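Local coordinates for protein Exo-1,5-alpha-l-arabinofuranobiosidase (Gibberella zeae, PDB 2YDP) that probably releases arabinobiose units from the chain ends of alpha-1,5-linked L-arabinan by hydrolysing its glycosidic bonds, at residues Leu151-Glu156 and Ser171-Asn176. The protein carries 1 engineered substitution. Sequence-based numbering, arbitrary orientation.
Sequences LTPVWE and SDQRDN. With EDG (1,4-dideoxy-1,4-imino-L-arabinitol), chain D; AHR (alpha-L-arabinofuranose), chain E.
Ser171 pairs with Trp155 where strands 154-162 and 165-172, the innermost hairpin of one blade of the six-bladed beta-propeller, open into the sugar-binding pocket. Two backbone bonds link them, the straighter running from Ser171 N to Trp155 O (2.9 Å, 172°). Ser171 OG donates to Glu156 OE1 (2.8 Å), nearly in line with the acceptor's C-O bond, and itself accepts from the amide of Met212 in the next blade. Asp172, beside Val154 on the face turned from the sugars, closes an Asx turn through Arg174 N. Gln173 follows with its backbone N on Pro153 O, while its extended side chain reaches Trp155: the indole NE1 donates to Gln173 OE1 (2.9 Å) exactly in the ring plane, with ring and amide planes 33° apart. Arg209 also donates to this oxygen, and NE2 bonds to Asn148 O and weakly to Leu151 O. Bent at chi3 (-50°), Arg174 grips Asp172 side-on through NE and NH2 and receives Val154 CG1 over one guanidinium face (3.5 Å). Beyond it, Asn176 rests against the Thr152 methyl and bonds to Gly150 O. Held at its edge, the indole lies between Pro153 CB and EDG C5', the latter centred 3.5 Å above the opposite face. Glu156 OE1 accepts from EDG O2' (2.6 Å); Ser171 and Gln173, themselves part of the iminosugar pocket, thus also help to position the carboxylate and indole that meet the ligand.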
loop_
_atom_site.group_PDB
_atom_site.type_symbol
_atom_site.label_atom_id
_atom_site.label_comp_id
_atom_site.label_asym_id
_atom_site.label_seq_id
_atom_site.Cartn_x
_atom_site.Cartn_y
_atom_site.Cartn_z
ATOM N N LEU A 151 -21.793 3.433 -6.448
ATOM C CA LEU A 151 -20.932 3.102 -7.598
ATOM C C LEU A 151 -20.276 1.786 -7.227
ATOM O O LEU A 151 -20.249 1.433 -6.048
ATOM C CB LEU A 151 -19.858 4.179 -7.812
ATOM C CG LEU A 151 -20.359 5.597 -8.158
ATOM C CD1 LEU A 151 -19.228 6.547 -8.535
ATOM C CD2 LEU A 151 -21.416 5.524 -9.282
ATOM N N THR A 152 -19.742 1.076 -8.210
ATOM C CA THR A 152 -19.267 -0.281 -7.962
ATOM C C THR A 152 -17.755 -0.519 -8.257
ATOM O O THR A 152 -17.383 -1.619 -8.688
ATOM C CB THR A 152 -20.122 -1.298 -8.783
ATOM O OG1 THR A 152 -19.952 -1.031 -10.177
ATOM C CG2 THR A 152 -21.577 -1.206 -8.427
ATOM N N PRO A 153 -16.874 0.481 -8.001
ATOM C CA PRO A 153 -15.453 0.257 -8.346
ATOM C C PRO A 153 -14.714 -0.695 -7.393
ATOM O O PRO A 153 -15.227 -1.045 -6.323
ATOM C CB PRO A 153 -14.839 1.657 -8.266
ATOM C CG PRO A 153 -15.657 2.328 -7.233
ATOM C CD PRO A 153 -17.086 1.847 -7.515
ATOM N N VAL A 154 -13.526 -1.131 -7.824
ATOM C CA VAL A 154 -12.615 -1.870 -6.971
ATOM C C VAL A 154 -11.347 -1.080 -6.938
ATOM O O VAL A 154 -11.075 -0.350 -7.900
ATOM C CB VAL A 154 -12.326 -3.313 -7.461
ATOM C CG1 VAL A 154 -13.624 -4.165 -7.303
ATOM C CG2 VAL A 154 -11.767 -3.334 -8.897
ATOM N N TRP A 155 -10.584 -1.221 -5.846
ATOM C CA TRP A 155 -9.411 -0.385 -5.642
ATOM C C TRP A 155 -8.309 -1.068 -4.826
ATOM O O TRP A 155 -8.586 -1.994 -4.063
ATOM C CB TRP A 155 -9.781 0.841 -4.793
ATOM C CG TRP A 155 -11.072 1.576 -4.977
ATOM C CD1 TRP A 155 -12.209 1.369 -4.295
ATOM C CD2 TRP A 155 -11.289 2.750 -5.787
ATOM N NE1 TRP A 155 -13.138 2.333 -4.614
ATOM C CE2 TRP A 155 -12.604 3.175 -5.550
ATOM C CE3 TRP A 155 -10.498 3.468 -6.693
ATOM C CZ2 TRP A 155 -13.154 4.308 -6.167
ATOM C CZ3 TRP A 155 -11.061 4.565 -7.347
ATOM C CH2 TRP A 155 -12.366 4.985 -7.066
ATOM N N GLU A 156 -7.078 -0.524 -4.921
ATOM C CA GLU A 156 -6.084 -0.606 -3.831
ATOM C C GLU A 156 -5.586 -2.044 -3.509
ATOM O O GLU A 156 -5.686 -2.500 -2.366
ATOM C CB GLU A 156 -6.655 0.077 -2.560
ATOM C CG GLU A 156 -6.765 1.611 -2.697
ATOM C CD GLU A 156 -7.960 2.268 -1.989
ATOM O OE1 GLU A 156 -8.813 1.596 -1.377
ATOM O OE2 GLU A 156 -8.044 3.507 -2.108
ATOM N N SER A 171 -10.039 -3.275 -1.945
ATOM C CA SER A 171 -11.257 -2.566 -1.501
ATOM C C SER A 171 -12.343 -2.748 -2.542
ATOM O O SER A 171 -12.051 -2.691 -3.740
ATOM C CB SER A 171 -10.997 -1.060 -1.361
ATOM O OG SER A 171 -9.898 -0.819 -0.506
ATOM N N ASP A 172 -13.589 -2.922 -2.102
ATOM C CA ASP A 172 -14.631 -3.415 -3.029
ATOM C C ASP A 172 -15.951 -2.690 -2.788
ATOM O O ASP A 172 -16.512 -2.759 -1.702
ATOM C CB ASP A 172 -14.778 -4.937 -2.811
ATOM C CG ASP A 172 -15.636 -5.627 -3.848
ATOM O OD1 ASP A 172 -16.151 -4.964 -4.796
ATOM O OD2 ASP A 172 -15.775 -6.874 -3.727
ATOM N N GLN A 173 -16.437 -1.998 -3.813
ATOM C CA GLN A 173 -17.730 -1.309 -3.751
ATOM C C GLN A 173 -18.839 -2.077 -4.492
ATOM O O GLN A 173 -19.951 -1.561 -4.652
ATOM C CB GLN A 173 -17.633 0.085 -4.351
ATOM C CG GLN A 173 -16.702 1.018 -3.579
ATOM C CD GLN A 173 -16.849 2.488 -3.977
ATOM O OE1 GLN A 173 -15.862 3.203 -4.091
ATOM N NE2 GLN A 173 -18.086 2.948 -4.165
ATOM N N ARG A 174 -18.543 -3.302 -4.924
ATOM C CA ARG A 174 -19.465 -4.045 -5.808
ATOM C C ARG A 174 -20.745 -4.503 -5.131
ATOM O O ARG A 174 -21.766 -4.660 -5.792
ATOM C CB ARG A 174 -18.764 -5.214 -6.485
ATOM C CG ARG A 174 -17.884 -4.760 -7.665
ATOM C CD ARG A 174 -16.979 -5.898 -8.191
ATOM N NE ARG A 174 -16.216 -6.578 -7.133
ATOM C CZ ARG A 174 -15.283 -7.504 -7.365
ATOM N NH1 ARG A 174 -14.989 -7.849 -8.613
ATOM N NH2 ARG A 174 -14.656 -8.099 -6.357
ATOM N N ASP A 175 -20.695 -4.650 -3.815
ATOM C CA ASP A 175 -21.853 -5.042 -3.020
ATOM C C ASP A 175 -22.634 -3.768 -2.695
ATOM O O ASP A 175 -22.868 -3.458 -1.539
ATOM C CB ASP A 175 -21.352 -5.738 -1.752
ATOM C CG ASP A 175 -22.409 -6.616 -1.088
ATOM O OD1 ASP A 175 -23.532 -6.701 -1.608
ATOM O OD2 ASP A 175 -22.120 -7.216 -0.031
ATOM N N ASN A 176 -23.016 -3.031 -3.728
ATOM C CA ASN A 176 -23.453 -1.638 -3.550
ATOM C C ASN A 176 -24.826 -1.425 -2.924
ATOM O O ASN A 176 -25.203 -0.291 -2.669
ATOM C CB ASN A 176 -23.347 -0.843 -4.844
ATOM C CG ASN A 176 -24.306 -1.324 -5.926
ATOM O OD1 ASN A 176 -24.686 -2.498 -5.974
ATOM N ND2 ASN A 176 -24.657 -0.416 -6.837
HETATM O "O2'" EDG D . -10.560 2.846 0.059
HETATM C "C2'" EDG D . -11.102 4.128 -0.302
HETATM C "C1'" EDG D . -10.086 5.228 0.027
HETATM N "N4'" EDG D . -9.637 5.702 -1.262
HETATM C "C3'" EDG D . -11.320 4.205 -1.809
HETATM O "O3'" EDG D . -12.716 4.117 -2.120
HETATM C "C4'" EDG D . -10.720 5.539 -2.230
HETATM C "C5'" EDG D . -10.245 5.528 -3.683
HETATM O "O5'" EDG D . -10.063 6.876 -4.117
HETATM O O5 AHR E . -5.427 6.409 -5.788
HETATM C C5 AHR E . -6.116 7.451 -6.459
HETATM C C4 AHR E . -7.353 7.818 -5.655
HETATM O O4 AHR E . -8.267 6.724 -5.639
HETATM C C3 AHR E . -8.224 8.931 -6.259
HETATM O O3 AHR E . -7.683 10.252 -6.077
HETATM C C2 AHR E . -9.531 8.755 -5.524
HETATM O O2 AHR E . -10.643 9.230 -6.311
HETATM C C1 AHR E . -9.586 7.243 -5.398
#